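Local coordinates for heat-shock protein cognate (HSC) co-chaperone sgt12 (Aspergillus fumigatus, PDB 3SZ7), which binds tail-anchored proteins destined for the endoplasmic reticulum and directs them to the GET pathway, its TPR domain, the part described here, binding heat-shock chaperones, at residues Ala41-Ile46 / Thr72-Lys77; Tyr47-Ala52 / Ser79-Arg84; Glu62-Asp67 / Gly86-Asp91; Lys29-Tyr34 / Ser56-His61; Ala101-Ile106 / Thr123-Ile128. All coordinates share one frame; numbering follows the deposited sequence.

Contact 1 of 5, residues Ala41-Ile46 / Thr72-Lys77; sequences APANPI and TVVDPK
The proline ring of P45 lies with one side along D75 and V74: its CB and CG face the methylene of D75, both 4.1 Å from D75 CB. Its CD continues to V74 CG1 at 4.2 Å, the proline ring and the valine side chain crossing at roughly a right angle. The D75 carboxylate is used in a local Asx turn: K77 N donates to D75 OD1 (3.2 Å), arriving from above the carboxylate plane, 40° out of it. V74 also reaches the preceding turn. With V74 CG1 anti to the backbone N (chi1 168°), both methyls straddle A43 O, V74 CG2 at 3.7 Å and CG1 at 3.8 Å, and CG2 also meets A43 CB. A43, at the end of the predicted first TPR, is placed there by a type II turn from A41 to N44, and N44 then N-caps the next helix through Y47 N. No hydrogen bond spans the two segments of this surface contact. It joins the start of helix 45-57 to the end of helix 61-74, both helices of the predicted second TPR, while T72 packs on W82 of the following helix 79-91, and W82 NE1 donates to P76 O.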
# COMPACT_ATOMS: atom_id res chain seq x y z
N ALA A 41 -3.74 22.24 -3.79
CA ALA A 41 -4.96 21.45 -3.86
C ALA A 41 -4.98 20.42 -2.74
O ALA A 41 -4.62 19.26 -2.94
CB ALA A 41 -5.07 20.76 -5.21
N PRO A 42 -5.38 20.86 -1.54
CA PRO A 42 -5.35 19.98 -0.36
C PRO A 42 -6.17 18.70 -0.56
O PRO A 42 -7.20 18.71 -1.24
CB PRO A 42 -5.96 20.85 0.74
CG PRO A 42 -5.74 22.26 0.29
CD PRO A 42 -5.86 22.21 -1.21
N ALA A 43 -5.69 17.60 0.02
CA ALA A 43 -6.40 16.32 -0.03
C ALA A 43 -6.73 15.81 -1.43
O ALA A 43 -7.67 15.03 -1.61
CB ALA A 43 -7.66 16.38 0.85
N ASN A 44 -5.98 16.25 -2.44
CA ASN A 44 -6.17 15.69 -3.77
C ASN A 44 -5.73 14.23 -3.79
O ASN A 44 -4.60 13.92 -3.41
CB ASN A 44 -5.39 16.48 -4.82
CG ASN A 44 -5.58 15.92 -6.21
OD1 ASN A 44 -4.83 15.04 -6.63
ND2 ASN A 44 -6.58 16.42 -6.92
N PRO A 45 -6.62 13.32 -4.21
CA PRO A 45 -6.32 11.88 -4.13
C PRO A 45 -5.16 11.45 -5.03
O PRO A 45 -4.44 10.52 -4.68
CB PRO A 45 -7.62 11.22 -4.58
CG PRO A 45 -8.34 12.27 -5.37
CD PRO A 45 -7.98 13.57 -4.73
N ILE A 46 -4.98 12.10 -6.18
CA ILE A 46 -3.86 11.77 -7.04
C ILE A 46 -2.55 12.18 -6.39
O ILE A 46 -1.61 11.38 -6.31
CB ILE A 46 -3.97 12.42 -8.43
CG1 ILE A 46 -5.17 11.84 -9.18
CG2 ILE A 46 -2.70 12.19 -9.23
CD1 ILE A 46 -5.38 12.45 -10.56
N THR A 72 -8.43 7.47 -0.02
CA THR A 72 -9.58 6.57 -0.12
C THR A 72 -10.81 7.16 0.55
O THR A 72 -11.94 6.79 0.21
CB THR A 72 -9.30 5.17 0.48
OG1 THR A 72 -9.05 5.30 1.89
CG2 THR A 72 -8.12 4.51 -0.21
N VAL A 73 -10.60 8.06 1.51
CA VAL A 73 -11.71 8.71 2.19
C VAL A 73 -12.31 9.77 1.27
O VAL A 73 -13.53 9.89 1.16
CB VAL A 73 -11.27 9.36 3.52
CG1 VAL A 73 -12.40 10.20 4.09
CG2 VAL A 73 -10.84 8.29 4.51
N VAL A 74 -11.44 10.53 0.62
CA VAL A 74 -11.86 11.57 -0.33
C VAL A 74 -12.49 10.97 -1.59
O VAL A 74 -13.50 11.46 -2.09
CB VAL A 74 -10.67 12.46 -0.73
CG1 VAL A 74 -11.03 13.35 -1.91
CG2 VAL A 74 -10.22 13.29 0.47
N ASP A 75 -11.89 9.89 -2.08
CA ASP A 75 -12.34 9.27 -3.32
C ASP A 75 -12.26 7.74 -3.22
O ASP A 75 -11.30 7.14 -3.70
CB ASP A 75 -11.50 9.76 -4.49
CG ASP A 75 -12.06 9.34 -5.84
OD1 ASP A 75 -13.06 8.59 -5.86
OD2 ASP A 75 -11.51 9.76 -6.87
N PRO A 76 -13.26 7.12 -2.59
CA PRO A 76 -13.27 5.66 -2.40
C PRO A 76 -13.33 4.90 -3.73
O PRO A 76 -13.16 3.68 -3.73
CB PRO A 76 -14.55 5.42 -1.59
CG PRO A 76 -15.41 6.60 -1.85
CD PRO A 76 -14.46 7.76 -2.02
N LYS A 77 -13.57 5.60 -4.83
CA LYS A 77 -13.65 4.97 -6.14
C LYS A 77 -12.32 5.00 -6.89
O LYS A 77 -12.23 4.57 -8.04
CB LYS A 77 -14.72 5.67 -6.99
CG LYS A 77 -16.10 5.70 -6.36
CD LYS A 77 -16.89 4.44 -6.66
CE LYS A 77 -18.38 4.70 -6.53
NZ LYS A 77 -19.20 3.48 -6.81

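Contact 2 of 5, residues Tyr47-Ala52 / Ser79-Arg84; sequences YLSNRA and SKAWSR
S49 and A81 meet at the tight centre of this contact, S49 OG lying 3.4 Å from A81 CB and 3.5 Å from A81 CA. Alanine leaves room for the hydroxyl to lie directly against the neighbouring backbone, and the two CA atoms come within 5.4 Å. The serine oxygen stands beside its own backbone N, and its polar need is met inside its helix by a hydrogen bond with P45 O. On the looser flank the contact becomes polar. R84 bends at chi2 (-92°) and brings NE to S49 O at 3.0 Å, a weak bond with an N-H...O angle of only 126°, the oxygen standing at the edge of the guanidinium. Beyond it a water bridges the helices, donating to N50 OD1 (2.7 Å) and accepting from R84 NH2 (3.0 Å). K80 CG lies over the rim of one guanidinium face. The segment axes run nearly parallel, 25° apart and 9.5 Å at closest approach, as first helices of successive TPRs do. In TPR co-chaperones such helices line the concave groove that receives chaperone tails, so the R84 and N50 side is probably part of that surface. K15 and N19 of helix 9-23 touch N50 from the preceding helix pair, while A71 of helix 61-74 packs against both S49 and A81.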
# COMPACT_ATOMS: atom_id res chain seq x y z
N TYR A 47 -2.49 13.41 -5.90
CA TYR A 47 -1.29 13.90 -5.23
C TYR A 47 -1.02 13.12 -3.95
O TYR A 47 0.13 12.82 -3.63
CB TYR A 47 -1.40 15.39 -4.91
CG TYR A 47 -1.68 16.29 -6.09
CD1 TYR A 47 -1.46 15.85 -7.39
CD2 TYR A 47 -2.16 17.58 -5.91
CE1 TYR A 47 -1.72 16.68 -8.48
CE2 TYR A 47 -2.41 18.41 -6.98
CZ TYR A 47 -2.20 17.95 -8.26
OH TYR A 47 -2.46 18.79 -9.32
N LEU A 48 -2.08 12.80 -3.22
CA LEU A 48 -1.94 11.99 -2.01
C LEU A 48 -1.38 10.61 -2.29
O LEU A 48 -0.49 10.13 -1.58
CB LEU A 48 -3.27 11.85 -1.27
CG LEU A 48 -3.74 13.07 -0.47
CD1 LEU A 48 -5.15 12.85 0.03
CD2 LEU A 48 -2.78 13.32 0.68
N SER A 49 -1.89 9.96 -3.33
CA SER A 49 -1.47 8.60 -3.62
C SER A 49 -0.04 8.58 -4.15
O SER A 49 0.70 7.63 -3.91
CB SER A 49 -2.43 7.92 -4.59
OG SER A 49 -3.73 7.86 -4.02
N ASN A 50 0.34 9.64 -4.87
CA ASN A 50 1.73 9.79 -5.27
C ASN A 50 2.67 10.00 -4.09
O ASN A 50 3.72 9.39 -4.02
CB ASN A 50 1.88 10.92 -6.31
CG ASN A 50 1.45 10.49 -7.70
OD1 ASN A 50 1.02 9.36 -7.91
ND2 ASN A 50 1.56 11.40 -8.65
N ARG A 51 2.29 10.86 -3.14
CA ARG A 51 3.12 11.06 -1.97
C ARG A 51 3.22 9.78 -1.14
O ARG A 51 4.25 9.50 -0.53
CB ARG A 51 2.63 12.24 -1.11
CG ARG A 51 3.68 12.69 -0.09
CD ARG A 51 3.30 13.98 0.62
NE ARG A 51 2.10 13.83 1.42
CZ ARG A 51 1.57 14.80 2.17
NH1 ARG A 51 2.15 15.99 2.22
NH2 ARG A 51 0.47 14.57 2.87
N ALA A 52 2.13 9.01 -1.12
CA ALA A 52 2.14 7.71 -0.45
C ALA A 52 3.19 6.79 -1.06
O ALA A 52 3.87 6.06 -0.34
CB ALA A 52 0.76 7.06 -0.51
N SER A 79 -9.07 3.49 -7.49
CA SER A 79 -8.46 2.19 -7.21
C SER A 79 -6.99 2.28 -6.81
O SER A 79 -6.54 1.50 -5.97
CB SER A 79 -8.65 1.22 -8.38
OG SER A 79 -7.79 1.55 -9.46
N LYS A 80 -6.24 3.21 -7.40
CA LYS A 80 -4.81 3.32 -7.10
C LYS A 80 -4.56 3.60 -5.62
O LYS A 80 -3.61 3.07 -5.03
CB LYS A 80 -4.12 4.38 -7.97
CG LYS A 80 -2.60 4.26 -7.98
CD LYS A 80 -1.94 5.30 -8.89
CE LYS A 80 -2.23 5.04 -10.36
NZ LYS A 80 -1.45 3.90 -10.92
N ALA A 81 -5.41 4.41 -5.00
CA ALA A 81 -5.26 4.74 -3.59
C ALA A 81 -5.39 3.49 -2.72
O ALA A 81 -4.66 3.33 -1.74
CB ALA A 81 -6.27 5.80 -3.16
N TRP A 82 -6.31 2.60 -3.09
CA TRP A 82 -6.51 1.36 -2.34
C TRP A 82 -5.31 0.44 -2.49
O TRP A 82 -4.93 -0.26 -1.55
CB TRP A 82 -7.77 0.63 -2.81
CG TRP A 82 -9.05 1.29 -2.41
CD1 TRP A 82 -9.93 1.94 -3.23
CD2 TRP A 82 -9.59 1.38 -1.08
NE1 TRP A 82 -10.99 2.41 -2.49
CE2 TRP A 82 -10.80 2.09 -1.18
CE3 TRP A 82 -9.16 0.93 0.17
CZ2 TRP A 82 -11.60 2.35 -0.06
CZ3 TRP A 82 -9.96 1.19 1.28
CH2 TRP A 82 -11.16 1.90 1.15
N SER A 83 -4.71 0.43 -3.68
CA SER A 83 -3.53 -0.38 -3.92
C SER A 83 -2.36 0.11 -3.08
O SER A 83 -1.60 -0.69 -2.53
CB SER A 83 -3.15 -0.36 -5.41
OG SER A 83 -2.07 -1.24 -5.65
N ARG A 84 -2.21 1.44 -2.98
CA ARG A 84 -1.19 2.05 -2.15
C ARG A 84 -1.40 1.71 -0.68
O ARG A 84 -0.45 1.41 0.03
CB ARG A 84 -1.23 3.57 -2.28
CG ARG A 84 -0.91 4.07 -3.66
CD ARG A 84 0.56 4.36 -3.81
NE ARG A 84 0.83 4.87 -5.15
CZ ARG A 84 1.42 4.17 -6.11
NH1 ARG A 84 1.82 2.92 -5.87
NH2 ARG A 84 1.62 4.71 -7.29
O HOH W 1 -0.14 7.11 -7.12

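Contact 3 of 5, residues Glu62-Asp67 / Gly86-Asp91; sequences EKAAED and GLARFD
The methyl group of A88 fits against the backbone between A64 and A65. Its CB lies 3.7 Å from A65 N and 3.8 Å from A65 CA, and it meets the methyls of both neighbours almost equally, at 3.9 Å to A64 CB and 4.0 Å to A65 CB. One alanine therefore touches two consecutive residues of the facing helix, with the backbone itself forming the floor of the seat. Because all three side chains stop at CB, the helices can come very close: the CA atoms of A65 and A88 are 5.3 Å apart. The two segments share no hydrogen bond, and the join is made by van der Waals contact of buried methyl groups and backbone. A64 is the twentieth residue of the predicted second TPR, one of the positions where the TPR consensus calls for a small side chain to allow close helix packing. The polar and aromatic groups nearby turn to other partners. R89 extends along the flank to a salt bridge with E69 and a hydrogen bond to G97 O, while D67 forms a salt bridge with R51. F90 stacks edge-to-face with Y95. The contact joins the second helix of one repeat, 61-74, to the first helix of the next, 79-91. A64 also touches Y55 and S56 of helix 45-57, and M92 lies over A65. Through L87, R89 and F90, helix 79-91 packs on helix 95-109, and F90 also reaches T123, T124 and K127 of helix 115-133.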
# COMPACT_ATOMS: atom_id res chain seq x y z
N GLU A 62 3.90 4.13 7.82
CA GLU A 62 2.79 4.77 8.52
C GLU A 62 2.34 6.03 7.79
O GLU A 62 1.14 6.28 7.64
CB GLU A 62 3.14 5.09 9.98
CG GLU A 62 3.43 3.85 10.82
CD GLU A 62 3.45 4.14 12.31
OE1 GLU A 62 3.08 5.27 12.70
OE2 GLU A 62 3.83 3.24 13.09
N LYS A 63 3.31 6.81 7.34
CA LYS A 63 2.99 8.02 6.59
C LYS A 63 2.35 7.68 5.26
O LYS A 63 1.41 8.34 4.82
CB LYS A 63 4.24 8.89 6.39
CG LYS A 63 4.84 9.43 7.68
CD LYS A 63 5.61 10.71 7.45
CE LYS A 63 4.67 11.90 7.31
NZ LYS A 63 3.97 12.21 8.59
N ALA A 64 2.86 6.63 4.61
CA ALA A 64 2.27 6.14 3.37
C ALA A 64 0.81 5.75 3.59
O ALA A 64 -0.07 6.12 2.81
CB ALA A 64 3.06 4.94 2.83
N ALA A 65 0.55 5.02 4.67
CA ALA A 65 -0.80 4.57 4.98
C ALA A 65 -1.75 5.75 5.23
O ALA A 65 -2.89 5.74 4.78
CB ALA A 65 -0.80 3.62 6.17
N GLU A 66 -1.27 6.76 5.95
CA GLU A 66 -2.12 7.91 6.22
C GLU A 66 -2.48 8.68 4.93
O GLU A 66 -3.63 9.06 4.74
CB GLU A 66 -1.50 8.83 7.27
CG GLU A 66 -1.44 8.17 8.65
CD GLU A 66 -1.04 9.13 9.75
OE1 GLU A 66 -0.47 10.20 9.45
OE2 GLU A 66 -1.29 8.81 10.93
N ASP A 67 -1.51 8.87 4.05
CA ASP A 67 -1.80 9.50 2.76
C ASP A 67 -2.80 8.68 1.95
O ASP A 67 -3.78 9.21 1.43
CB ASP A 67 -0.53 9.68 1.94
CG ASP A 67 0.18 10.98 2.24
OD1 ASP A 67 -0.33 11.77 3.07
OD2 ASP A 67 1.26 11.22 1.64
N GLY A 86 -3.04 -0.87 0.52
CA GLY A 86 -2.78 -2.29 0.69
C GLY A 86 -1.31 -2.56 0.92
O GLY A 86 -0.94 -3.31 1.82
N LEU A 87 -0.45 -1.96 0.10
CA LEU A 87 0.98 -2.18 0.23
C LEU A 87 1.51 -1.61 1.54
O LEU A 87 2.31 -2.23 2.22
CB LEU A 87 1.74 -1.60 -0.96
CG LEU A 87 3.24 -1.88 -1.01
CD1 LEU A 87 3.52 -3.38 -0.95
CD2 LEU A 87 3.86 -1.28 -2.27
N ALA A 88 1.08 -0.40 1.88
CA ALA A 88 1.53 0.21 3.12
C ALA A 88 1.15 -0.64 4.33
O ALA A 88 1.96 -0.84 5.24
CB ALA A 88 0.98 1.64 3.25
N ARG A 89 -0.08 -1.14 4.35
CA ARG A 89 -0.50 -1.99 5.47
C ARG A 89 0.26 -3.31 5.48
O ARG A 89 0.62 -3.82 6.54
CB ARG A 89 -2.01 -2.23 5.42
CG ARG A 89 -2.84 -0.98 5.74
CD ARG A 89 -4.33 -1.27 5.72
NE ARG A 89 -5.12 -0.13 6.18
CZ ARG A 89 -6.44 -0.04 6.05
NH1 ARG A 89 -7.12 -1.03 5.47
NH2 ARG A 89 -7.09 1.03 6.49
N PHE A 90 0.49 -3.86 4.29
CA PHE A 90 1.25 -5.10 4.17
C PHE A 90 2.63 -4.91 4.78
O PHE A 90 3.11 -5.76 5.53
CB PHE A 90 1.36 -5.50 2.70
CG PHE A 90 1.99 -6.84 2.47
CD1 PHE A 90 3.37 -6.98 2.50
CD2 PHE A 90 1.21 -7.95 2.23
CE1 PHE A 90 3.95 -8.22 2.29
CE2 PHE A 90 1.78 -9.19 2.03
CZ PHE A 90 3.16 -9.32 2.05
N ASP A 91 3.25 -3.77 4.49
CA ASP A 91 4.60 -3.47 4.97
C ASP A 91 4.62 -3.16 6.47
O ASP A 91 5.68 -3.14 7.10
CB ASP A 91 5.21 -2.32 4.17
CG ASP A 91 5.53 -2.71 2.73
OD1 ASP A 91 5.68 -3.92 2.46
OD2 ASP A 91 5.65 -1.80 1.88

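Contact 4 of 5, residues Lys29-Tyr34 / Ser56-His61; sequences KAIDLY and SASGQH
S58 OG is gripped by three groups and still touches I31 across the contact. Q60 NE2 donates to it over 2.9 Å in an almost straight bond (164°), with the oxygen close to the plane of the amide. The same hydroxyl is hydrogen-bonded to the carbonyls of A54 and Y55 at the end of the helix. It is turned back toward them because OG sits between the backbone N and the carbonyl carbon (chi1 61°). Against this polar pair rests the tip of I31: its CD1 methyl lies 3.8 Å from Q60 NE2 and 4.1 Å from S58 OG. The isoleucine, the sole residue of its segment to reach across, also leans on A54 and Y55. The Q60 side chain runs extended beyond CG, carrying its amide back to the serine. At the surface, helix 27-40 of the predicted first TPR flanks the hairpin of the second. That hairpin is turned by a Schellman motif with G59 at C-prime: G59 N bonds to S56 O (3.0 Å) and Q60 N to Y55 O, ending helix 45-57. Q60 is then the N-cap residue of helix 61-74, making this the tight helix-turn-helix bend characteristic of the TPR.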
# COMPACT_ATOMS: atom_id res chain seq x y z
N LYS A 29 12.87 14.50 -1.99
CA LYS A 29 12.48 15.61 -2.86
C LYS A 29 11.07 15.39 -3.39
O LYS A 29 10.29 16.33 -3.47
CB LYS A 29 13.45 15.78 -4.02
CG LYS A 29 14.79 16.38 -3.64
CD LYS A 29 15.66 16.62 -4.86
CE LYS A 29 16.97 17.28 -4.49
NZ LYS A 29 17.81 17.53 -5.69
N ALA A 30 10.76 14.15 -3.77
CA ALA A 30 9.43 13.83 -4.28
C ALA A 30 8.38 14.17 -3.23
O ALA A 30 7.38 14.81 -3.52
CB ALA A 30 9.34 12.36 -4.66
N ILE A 31 8.64 13.72 -2.00
CA ILE A 31 7.74 14.03 -0.89
C ILE A 31 7.52 15.53 -0.76
O ILE A 31 6.40 15.98 -0.56
CB ILE A 31 8.29 13.46 0.43
CG1 ILE A 31 8.23 11.93 0.41
CG2 ILE A 31 7.51 14.02 1.61
CD1 ILE A 31 9.08 11.27 1.47
N ASP A 32 8.59 16.32 -0.89
CA ASP A 32 8.45 17.76 -0.76
C ASP A 32 7.66 18.38 -1.91
O ASP A 32 6.84 19.27 -1.69
CB ASP A 32 9.80 18.46 -0.61
CG ASP A 32 9.65 19.95 -0.34
OD1 ASP A 32 9.21 20.31 0.78
OD2 ASP A 32 9.96 20.76 -1.24
N LEU A 33 7.90 17.91 -3.12
CA LEU A 33 7.21 18.42 -4.31
C LEU A 33 5.72 18.07 -4.32
O LEU A 33 4.89 18.89 -4.70
CB LEU A 33 7.89 17.90 -5.58
CG LEU A 33 9.28 18.50 -5.85
CD1 LEU A 33 10.07 17.63 -6.82
CD2 LEU A 33 9.14 19.92 -6.38
N TYR A 34 5.39 16.85 -3.91
CA TYR A 34 3.99 16.44 -3.82
C TYR A 34 3.29 17.25 -2.74
O TYR A 34 2.11 17.59 -2.86
CB TYR A 34 3.89 14.95 -3.49
CG TYR A 34 4.32 14.03 -4.61
CD1 TYR A 34 4.07 14.33 -5.94
CD2 TYR A 34 4.98 12.84 -4.32
CE1 TYR A 34 4.46 13.47 -6.95
CE2 TYR A 34 5.37 11.97 -5.33
CZ TYR A 34 5.11 12.29 -6.64
OH TYR A 34 5.50 11.42 -7.63
N SER A 56 6.31 5.16 0.93
CA SER A 56 6.56 3.72 0.90
C SER A 56 7.96 3.38 0.41
O SER A 56 8.63 2.51 0.97
CB SER A 56 5.52 2.99 0.04
OG SER A 56 4.27 2.87 0.71
N ALA A 57 8.40 4.06 -0.65
CA ALA A 57 9.72 3.80 -1.22
C ALA A 57 10.82 4.13 -0.22
O ALA A 57 11.88 3.51 -0.23
CB ALA A 57 9.91 4.60 -2.51
N SER A 58 10.55 5.11 0.64
CA SER A 58 11.54 5.54 1.63
C SER A 58 11.37 4.81 2.96
O SER A 58 12.03 5.15 3.94
CB SER A 58 11.46 7.05 1.83
OG SER A 58 10.19 7.43 2.32
N GLY A 59 10.48 3.82 2.99
CA GLY A 59 10.30 2.98 4.16
C GLY A 59 9.42 3.57 5.24
O GLY A 59 9.37 3.05 6.36
N GLN A 60 8.71 4.65 4.92
CA GLN A 60 7.88 5.32 5.91
C GLN A 60 6.44 4.86 5.76
O GLN A 60 5.58 5.59 5.26
CB GLN A 60 7.98 6.83 5.74
CG GLN A 60 9.38 7.36 6.00
CD GLN A 60 9.49 8.85 5.75
OE1 GLN A 60 9.20 9.66 6.62
NE2 GLN A 60 9.92 9.21 4.54
N HIS A 61 6.18 3.63 6.20
CA HIS A 61 4.91 2.97 5.92
C HIS A 61 3.71 3.61 6.61
O HIS A 61 2.62 3.62 6.06
CB HIS A 61 5.03 1.48 6.26
CG HIS A 61 6.24 0.83 5.68
ND1 HIS A 61 6.52 0.84 4.34
CD2 HIS A 61 7.27 0.17 6.27
CE1 HIS A 61 7.65 0.20 4.11
NE2 HIS A 61 8.13 -0.21 5.27

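Contact 5 of 5, residues Ala101-Ile106 / Thr123-Ile128; sequences AYEKGI and TTKRKI
The end of the TPR superhelix is formed here, where Y102 on the second helix of the predicted third repeat meets T124 on the additional C-terminal helix 115-133. Such a helix following the last repeat is a familiar capping element of TPR domains. The CE2 and CD2 side of the tyrosine ring approaches the threonine hydroxyl, with Y102 CE2 3.8 Å and Y102 CD2 3.9 Å from T124 OG1. That oxygen is hydrogen-bonded to G120 O within its own helix; no hydrogen bond runs from it to the ring, which it meets obliquely. T124 holds OG1 beside its backbone N (chi1 -58°), a rotamer that suits both the bond to the preceding turn and the approach to Y102. F90 of helix 79-91 touches T124, and Y102 packs on L87 and L121, so three helices converge around the buried pair. The backbones stay distant, the CA atoms of Y102 and T124, the nearest pair, being 8.9 Å apart. Farther out the contact is charged and loose. E103 forms its salt bridge with K99 of its own helix, and the extended K125 comes near the same carboxylate, with K125 CE 4.5 Å and K125 NZ 5.0 Å from E103 OE2.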
# COMPACT_ATOMS: atom_id res chain seq x y z
N ALA A 101 -8.03 -3.63 2.07
CA ALA A 101 -7.72 -2.55 1.13
C ALA A 101 -7.63 -3.08 -0.30
O ALA A 101 -8.14 -2.45 -1.23
CB ALA A 101 -6.43 -1.83 1.51
N TYR A 102 -6.97 -4.21 -0.48
CA TYR A 102 -6.86 -4.78 -1.83
C TYR A 102 -8.23 -5.19 -2.37
O TYR A 102 -8.51 -5.01 -3.55
CB TYR A 102 -5.90 -5.96 -1.88
CG TYR A 102 -4.44 -5.55 -1.90
CD1 TYR A 102 -3.96 -4.71 -2.90
CD2 TYR A 102 -3.55 -6.02 -0.94
CE1 TYR A 102 -2.63 -4.35 -2.94
CE2 TYR A 102 -2.23 -5.65 -0.97
CZ TYR A 102 -1.77 -4.82 -1.97
OH TYR A 102 -0.45 -4.46 -2.02
N GLU A 103 -9.07 -5.76 -1.51
CA GLU A 103 -10.41 -6.15 -1.93
C GLU A 103 -11.21 -4.93 -2.39
O GLU A 103 -11.87 -4.96 -3.42
CB GLU A 103 -11.15 -6.89 -0.82
CG GLU A 103 -10.61 -8.28 -0.58
CD GLU A 103 -11.18 -8.93 0.66
OE1 GLU A 103 -11.63 -8.19 1.57
OE2 GLU A 103 -11.19 -10.17 0.73
N LYS A 104 -11.15 -3.85 -1.61
CA LYS A 104 -11.85 -2.63 -2.01
C LYS A 104 -11.25 -2.00 -3.26
O LYS A 104 -11.96 -1.40 -4.08
CB LYS A 104 -11.88 -1.64 -0.85
CG LYS A 104 -12.69 -2.15 0.34
CD LYS A 104 -12.91 -1.06 1.38
CE LYS A 104 -13.76 -1.57 2.54
NZ LYS A 104 -15.02 -2.19 2.05
N GLY A 105 -9.94 -2.14 -3.42
CA GLY A 105 -9.27 -1.63 -4.61
C GLY A 105 -9.74 -2.38 -5.85
O GLY A 105 -9.97 -1.80 -6.90
N ILE A 106 -9.88 -3.70 -5.70
CA ILE A 106 -10.30 -4.55 -6.80
C ILE A 106 -11.73 -4.21 -7.23
O ILE A 106 -12.02 -4.13 -8.43
CB ILE A 106 -10.18 -6.04 -6.41
CG1 ILE A 106 -8.71 -6.46 -6.48
CG2 ILE A 106 -11.03 -6.91 -7.31
CD1 ILE A 106 -8.42 -7.83 -5.85
N THR A 123 -1.03 -12.66 -2.31
CA THR A 123 0.09 -12.76 -1.38
C THR A 123 -0.34 -12.50 0.06
O THR A 123 0.11 -13.19 0.98
CB THR A 123 1.22 -11.80 -1.79
OG1 THR A 123 1.79 -12.24 -3.02
CG2 THR A 123 2.31 -11.77 -0.73
N THR A 124 -1.22 -11.52 0.26
CA THR A 124 -1.75 -11.24 1.59
C THR A 124 -2.56 -12.42 2.14
O THR A 124 -2.40 -12.81 3.30
CB THR A 124 -2.64 -9.98 1.57
OG1 THR A 124 -1.88 -8.87 1.08
CG2 THR A 124 -3.16 -9.66 2.97
N LYS A 125 -3.42 -12.99 1.31
CA LYS A 125 -4.21 -14.14 1.75
C LYS A 125 -3.30 -15.32 2.10
O LYS A 125 -3.58 -16.07 3.03
CB LYS A 125 -5.19 -14.58 0.67
CG LYS A 125 -6.38 -13.67 0.46
CD LYS A 125 -7.26 -14.22 -0.65
CE LYS A 125 -8.49 -13.36 -0.87
NZ LYS A 125 -9.37 -13.97 -1.91
N ARG A 126 -2.23 -15.49 1.34
CA ARG A 126 -1.34 -16.60 1.59
C ARG A 126 -0.64 -16.42 2.93
O ARG A 126 -0.42 -17.39 3.65
CB ARG A 126 -0.32 -16.75 0.45
CG ARG A 126 0.63 -17.92 0.63
CD ARG A 126 1.48 -18.14 -0.62
NE ARG A 126 0.66 -18.56 -1.75
CZ ARG A 126 0.45 -17.83 -2.85
NH1 ARG A 126 1.03 -16.64 -2.98
NH2 ARG A 126 -0.32 -18.30 -3.82
N LYS A 127 -0.30 -15.17 3.25
CA LYS A 127 0.34 -14.86 4.53
C LYS A 127 -0.61 -15.14 5.69
O LYS A 127 -0.21 -15.65 6.73
CB LYS A 127 0.78 -13.39 4.58
CG LYS A 127 1.73 -12.98 3.46
CD LYS A 127 3.18 -13.20 3.82
CE LYS A 127 4.08 -12.89 2.63
NZ LYS A 127 5.32 -12.16 3.00
N ILE A 128 -1.87 -14.78 5.50
CA ILE A 128 -2.88 -15.03 6.52
C ILE A 128 -3.11 -16.53 6.69
O ILE A 128 -3.23 -17.02 7.81
CB ILE A 128 -4.19 -14.29 6.21
CG1 ILE A 128 -3.96 -12.77 6.30
CG2 ILE A 128 -5.28 -14.72 7.17
CD1 ILE A 128 -5.11 -11.95 5.75

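From the N terminus, contact 4 opens first and closes at the turn after helix 45-57. Contacts 1 and 2 begin within that loop and end beyond it, so both cross contact 4 and each other. Contact 3 crosses contacts 1 and 2 but follows contact 4 in series. No loop nests inside another; each new one starts before its predecessor is finished, the mark of a solenoid, until contact 5 closes separately at the C-terminal end. Helix 45-57 is shared by contacts 1, 2 and 4, and helix 79-91 by contacts 2 and 3. The R51-D67 salt bridge ties contact 2 to contact 3, while W82 and F90 link contacts 2 and 3 respectively to contact 5.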